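Long-range contact in Tlr1789 protein (Thermosynechococcus elongatus, PDB 2X8X), which is a cyanobacterial Omp85 that probably inserts proteins into the outer membrane, this fragment being its N-terminal domain of three POTRA repeats: residues Q88-A100 with L112-R124. Sequence-based numbering, arbitrary orientation.
Sequences QVLTQEKVNEIFA and LQAGIEKINTFYR
Leu112 meets the ring of Phe99 where the two helices of the middle POTRA domain, 92-99 and 109-125, pack beside each other on one side of the three-stranded sheet that contains strand 144-150. Their segment axes run roughly antiparallel, inclined at 138°, with a closest approach of 9.9 Å, and the contact is almost wholly apolar. The methyl CD1 of Leu112 lies 3.6 Å from CE2 of Phe99, a ring that sits as a knob in a hole formed by Leu112, Gly115, Ile116 and Ile119. Gly115, lacking a side chain, lets the ring approach the backbone closely, with CZ of Phe99 3.6 Å from C of Gly115; Ile98 CG2 covers a ring face near its rim. That same methyl group of Ile98 touches Lys118 CE at 3.6 Å, the aliphatic part of the lysine lying over it while the two side chains run past each other in opposite directions. Ile119 spreads its branches among three partners: CD1 reaches the edge of the Phe99 ring, CG1 meets CD1 of Ile98, and CG2, anti to the backbone N, turns to CD2 of Leu90 at 3.7 Å. With CG anti to the backbone N (chi1 164°), Phe122 directs its ring toward the loop before helix 92-99, bringing CZ within 3.5 Å of the carbonyl O of Val89. At Tyr123, CE1 presents the ring edge to Val89 CG2, and the hydroxyl is hydrogen-bonded to Glu151, whose carboxylate also accepts from the backbone N of Gln88, Val89 and Leu90; the tyrosine OH lies 3.2 Å from Leu90 CB.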
loop_
_atom_site.group_PDB
_atom_site.type_symbol
_atom_site.label_atom_id
_atom_site.label_comp_id
_atom_site.label_asym_id
_atom_site.label_seq_id
_atom_site.Cartn_x
_atom_site.Cartn_y
_atom_site.Cartn_z
ATOM N N GLN A 88 3.907 14.261 -0.061
ATOM C CA GLN A 88 4.727 15.475 0.159
ATOM C C GLN A 88 6.175 15.098 -0.074
ATOM O O GLN A 88 6.770 15.544 -1.031
ATOM C CB GLN A 88 4.639 16.033 1.590
ATOM C CG GLN A 88 3.322 16.783 1.979
ATOM C CD GLN A 88 2.300 15.867 2.794
ATOM O OE1 GLN A 88 2.647 14.735 3.282
ATOM N NE2 GLN A 88 1.048 16.361 2.932
ATOM N N VAL A 89 6.742 14.290 0.815
ATOM C CA VAL A 89 8.138 13.868 0.639
ATOM C C VAL A 89 8.334 12.831 -0.451
ATOM O O VAL A 89 9.435 12.712 -0.967
ATOM C CB VAL A 89 8.828 13.332 1.923
ATOM C CG1 VAL A 89 9.003 14.471 2.938
ATOM C CG2 VAL A 89 8.125 12.169 2.452
ATOM N N LEU A 90 7.277 12.078 -0.764
ATOM C CA LEU A 90 7.195 11.290 -2.007
ATOM C C LEU A 90 6.700 12.155 -3.135
ATOM O O LEU A 90 5.588 12.711 -3.103
ATOM C CB LEU A 90 6.275 10.067 -1.817
ATOM C CG LEU A 90 5.993 9.125 -3.037
ATOM C CD1 LEU A 90 7.183 8.229 -3.442
ATOM C CD2 LEU A 90 4.727 8.233 -2.718
ATOM N N THR A 91 7.530 12.362 -4.132
ATOM C CA THR A 91 7.110 13.245 -5.225
ATOM C C THR A 91 6.425 12.414 -6.298
ATOM O O THR A 91 6.721 11.215 -6.474
ATOM C CB THR A 91 8.310 13.989 -5.826
ATOM O OG1 THR A 91 9.154 13.039 -6.469
ATOM C CG2 THR A 91 9.125 14.741 -4.713
ATOM N N GLN A 92 5.487 13.046 -7.027
ATOM C CA GLN A 92 4.899 12.434 -8.201
ATOM C C GLN A 92 5.986 11.918 -9.169
ATOM O O GLN A 92 5.820 10.858 -9.760
ATOM C CB GLN A 92 3.912 13.393 -8.905
ATOM C CG GLN A 92 3.229 12.733 -10.119
ATOM C CD GLN A 92 2.389 11.487 -9.739
ATOM O OE1 GLN A 92 1.489 11.555 -8.846
ATOM N NE2 GLN A 92 2.621 10.367 -10.463
ATOM N N GLU A 93 7.103 12.618 -9.308
ATOM C CA GLU A 93 8.184 12.119 -10.188
ATOM C C GLU A 93 8.817 10.791 -9.722
ATOM O O GLU A 93 9.246 9.961 -10.536
ATOM C CB GLU A 93 9.306 13.147 -10.351
ATOM C CG GLU A 93 8.958 14.373 -11.214
ATOM C CD GLU A 93 7.986 15.329 -10.497
ATOM O OE1 GLU A 93 8.182 15.620 -9.275
ATOM O OE2 GLU A 93 7.014 15.780 -11.157
ATOM N N LYS A 94 8.960 10.635 -8.407
ATOM C CA LYS A 94 9.475 9.374 -7.846
ATOM C C LYS A 94 8.488 8.221 -8.087
ATOM O O LYS A 94 8.873 7.105 -8.399
ATOM C CB LYS A 94 9.734 9.566 -6.329
ATOM C CG LYS A 94 10.259 8.359 -5.615
ATOM C CD LYS A 94 11.511 7.839 -6.275
ATOM C CE LYS A 94 12.023 6.662 -5.477
ATOM N NZ LYS A 94 13.472 6.624 -5.616
ATOM N N VAL A 95 7.199 8.503 -7.904
ATOM C CA VAL A 95 6.130 7.550 -8.260
ATOM C C VAL A 95 6.214 7.140 -9.726
ATOM O O VAL A 95 6.162 5.928 -10.028
ATOM C CB VAL A 95 4.706 8.077 -7.883
ATOM C CG1 VAL A 95 3.680 7.244 -8.551
ATOM C CG2 VAL A 95 4.490 8.038 -6.370
ATOM N N ASN A 96 6.463 8.103 -10.626
ATOM C CA ASN A 96 6.561 7.828 -12.085
ATOM C C ASN A 96 7.746 6.931 -12.368
ATOM O O ASN A 96 7.667 5.967 -13.153
ATOM C CB ASN A 96 6.715 9.106 -12.949
ATOM C CG ASN A 96 5.483 10.020 -12.929
ATOM O OD1 ASN A 96 5.584 11.241 -13.205
ATOM N ND2 ASN A 96 4.325 9.468 -12.617
ATOM N N GLU A 97 8.861 7.226 -11.714
ATOM C CA GLU A 97 10.043 6.363 -11.840
ATOM C C GLU A 97 9.826 4.917 -11.297
ATOM O O GLU A 97 10.186 3.931 -11.946
ATOM C CB GLU A 97 11.195 7.096 -11.176
ATOM C CG GLU A 97 12.413 6.301 -10.788
ATOM C CD GLU A 97 13.357 7.152 -9.903
ATOM O OE1 GLU A 97 13.120 8.404 -9.775
ATOM O OE2 GLU A 97 14.328 6.571 -9.347
ATOM N N ILE A 98 9.258 4.760 -10.105
ATOM C CA ILE A 98 8.926 3.395 -9.593
ATOM C C ILE A 98 8.083 2.542 -10.559
ATOM O O ILE A 98 8.398 1.373 -10.828
ATOM C CB ILE A 98 8.246 3.481 -8.162
ATOM C CG1 ILE A 98 9.275 3.952 -7.156
ATOM C CG2 ILE A 98 7.537 2.132 -7.734
ATOM C CD1 ILE A 98 8.601 4.515 -5.876
ATOM N N PHE A 99 7.087 3.164 -11.168
ATOM C CA PHE A 99 6.144 2.457 -11.967
ATOM C C PHE A 99 6.467 2.483 -13.475
ATOM O O PHE A 99 5.857 1.704 -14.186
ATOM C CB PHE A 99 4.663 2.885 -11.664
ATOM C CG PHE A 99 4.188 2.502 -10.284
ATOM C CD1 PHE A 99 4.279 3.415 -9.234
ATOM C CD2 PHE A 99 3.664 1.242 -10.001
ATOM C CE1 PHE A 99 3.861 3.075 -7.938
ATOM C CE2 PHE A 99 3.232 0.934 -8.733
ATOM C CZ PHE A 99 3.329 1.851 -7.685
ATOM N N ALA A 100 7.427 3.301 -13.948
ATOM C CA ALA A 100 7.838 3.306 -15.403
ATOM C C ALA A 100 7.923 1.927 -16.084
ATOM O O ALA A 100 7.444 1.808 -17.235
ATOM C CB ALA A 100 9.176 4.146 -15.659
ATOM N N LEU A 112 1.810 -4.277 -9.411
ATOM C CA LEU A 112 1.402 -3.062 -8.704
ATOM C C LEU A 112 1.699 -3.122 -7.243
ATOM O O LEU A 112 2.127 -2.121 -6.661
ATOM C CB LEU A 112 -0.075 -2.780 -8.885
ATOM C CG LEU A 112 -0.494 -1.356 -8.425
ATOM C CD1 LEU A 112 -0.085 -0.302 -9.418
ATOM C CD2 LEU A 112 -2.039 -1.318 -8.392
ATOM N N GLN A 113 1.411 -4.244 -6.589
ATOM C CA GLN A 113 1.728 -4.405 -5.176
ATOM C C GLN A 113 3.257 -4.374 -4.938
ATOM O O GLN A 113 3.731 -3.830 -3.949
ATOM C CB GLN A 113 1.165 -5.747 -4.673
ATOM C CG GLN A 113 1.260 -5.932 -3.158
ATOM C CD GLN A 113 0.593 -4.771 -2.413
ATOM O OE1 GLN A 113 1.122 -4.289 -1.435
ATOM N NE2 GLN A 113 -0.526 -4.270 -2.941
ATOM N N ALA A 114 4.039 -4.927 -5.838
ATOM C CA ALA A 114 5.504 -4.765 -5.720
ATOM C C ALA A 114 5.909 -3.261 -5.800
ATOM O O ALA A 114 6.768 -2.801 -5.013
ATOM C CB ALA A 114 6.220 -5.605 -6.805
ATOM N N GLY A 115 5.302 -2.480 -6.705
ATOM C CA GLY A 115 5.562 -1.043 -6.656
ATOM C C GLY A 115 5.106 -0.337 -5.392
ATOM O O GLY A 115 5.736 0.602 -4.934
ATOM N N ILE A 116 3.963 -0.731 -4.857
ATOM C CA ILE A 116 3.462 -0.185 -3.602
ATOM C C ILE A 116 4.487 -0.503 -2.535
ATOM O O ILE A 116 4.868 0.382 -1.730
ATOM C CB ILE A 116 2.065 -0.771 -3.242
ATOM C CG1 ILE A 116 1.019 -0.189 -4.192
ATOM C CG2 ILE A 116 1.732 -0.476 -1.791
ATOM C CD1 ILE A 116 -0.345 -0.799 -3.976
ATOM N N GLU A 117 5.066 -1.714 -2.593
ATOM C CA GLU A 117 6.134 -2.051 -1.631
ATOM C C GLU A 117 7.401 -1.193 -1.803
ATOM O O GLU A 117 8.065 -0.873 -0.820
ATOM C CB GLU A 117 6.531 -3.527 -1.635
ATOM C CG GLU A 117 5.451 -4.461 -1.090
ATOM C CD GLU A 117 4.622 -3.850 0.128
ATOM O OE1 GLU A 117 5.211 -3.361 1.156
ATOM O OE2 GLU A 117 3.349 -3.883 0.066
ATOM N N LYS A 118 7.724 -0.813 -3.033
ATOM C CA LYS A 118 8.823 0.142 -3.259
ATOM C C LYS A 118 8.535 1.491 -2.644
ATOM O O LYS A 118 9.442 2.194 -2.153
ATOM C CB LYS A 118 9.059 0.298 -4.768
ATOM C CG LYS A 118 9.999 -0.871 -5.258
ATOM C CD LYS A 118 10.259 -0.711 -6.763
ATOM C CE LYS A 118 8.957 -1.146 -7.544
ATOM N NZ LYS A 118 8.801 -2.506 -8.234
ATOM N N ILE A 119 7.283 1.912 -2.699
ATOM C CA ILE A 119 6.967 3.226 -2.064
ATOM C C ILE A 119 7.167 3.132 -0.516
ATOM O O ILE A 119 7.755 4.020 0.115
ATOM C CB ILE A 119 5.541 3.655 -2.423
ATOM C CG1 ILE A 119 5.444 4.117 -3.870
ATOM C CG2 ILE A 119 5.057 4.739 -1.438
ATOM C CD1 ILE A 119 3.896 4.243 -4.295
ATOM N N ASN A 120 6.658 2.076 0.088
ATOM C CA ASN A 120 6.723 1.911 1.575
ATOM C C ASN A 120 8.158 1.754 1.986
ATOM O O ASN A 120 8.548 2.215 3.057
ATOM C CB ASN A 120 5.918 0.692 2.025
ATOM C CG ASN A 120 4.407 0.860 1.774
ATOM O OD1 ASN A 120 3.920 1.995 1.626
ATOM N ND2 ASN A 120 3.660 -0.257 1.743
ATOM N N THR A 121 8.980 1.141 1.112
ATOM C CA THR A 121 10.413 1.049 1.373
ATOM C C THR A 121 11.078 2.415 1.243
ATOM O O THR A 121 11.933 2.751 2.045
ATOM C CB THR A 121 11.128 0.012 0.439
ATOM O OG1 THR A 121 10.528 -1.262 0.646
ATOM C CG2 THR A 121 12.593 -0.083 0.751
ATOM N N PHE A 122 10.701 3.217 0.260
ATOM C CA PHE A 122 11.204 4.583 0.215
ATOM C C PHE A 122 10.932 5.330 1.546
ATOM O O PHE A 122 11.865 5.890 2.140
ATOM C CB PHE A 122 10.670 5.357 -0.971
ATOM C CG PHE A 122 10.863 6.860 -0.852
ATOM C CD1 PHE A 122 12.060 7.459 -1.302
ATOM C CD2 PHE A 122 9.861 7.665 -0.277
ATOM C CE1 PHE A 122 12.260 8.868 -1.198
ATOM C CE2 PHE A 122 10.028 9.067 -0.140
ATOM C CZ PHE A 122 11.235 9.681 -0.604
ATOM N N TYR A 123 9.712 5.287 2.057
ATOM C CA TYR A 123 9.490 5.931 3.373
ATOM C C TYR A 123 10.386 5.358 4.471
ATOM O O TYR A 123 11.017 6.105 5.213
ATOM C CB TYR A 123 8.033 5.758 3.809
ATOM C CG TYR A 123 7.070 6.578 2.927
ATOM C CD1 TYR A 123 7.227 7.956 2.789
ATOM C CD2 TYR A 123 5.966 5.982 2.278
ATOM C CE1 TYR A 123 6.327 8.742 1.965
ATOM C CE2 TYR A 123 5.055 6.782 1.458
ATOM C CZ TYR A 123 5.253 8.130 1.319
ATOM O OH TYR A 123 4.417 8.944 0.556
ATOM N N ARG A 124 10.393 4.049 4.600
ATOM C CA ARG A 124 11.042 3.411 5.737
ATOM C C ARG A 124 12.525 3.609 5.716
ATOM O O ARG A 124 13.104 3.820 6.745
ATOM C CB ARG A 124 10.748 1.916 5.731
ATOM C CG ARG A 124 10.627 1.249 7.096
ATOM C CD ARG A 124 10.063 -0.192 6.905
ATOM N NE ARG A 124 10.725 -0.835 5.765
ATOM C CZ ARG A 124 10.125 -1.265 4.641
ATOM N NH1 ARG A 124 8.777 -1.205 4.458
ATOM N NH2 ARG A 124 10.911 -1.790 3.698
#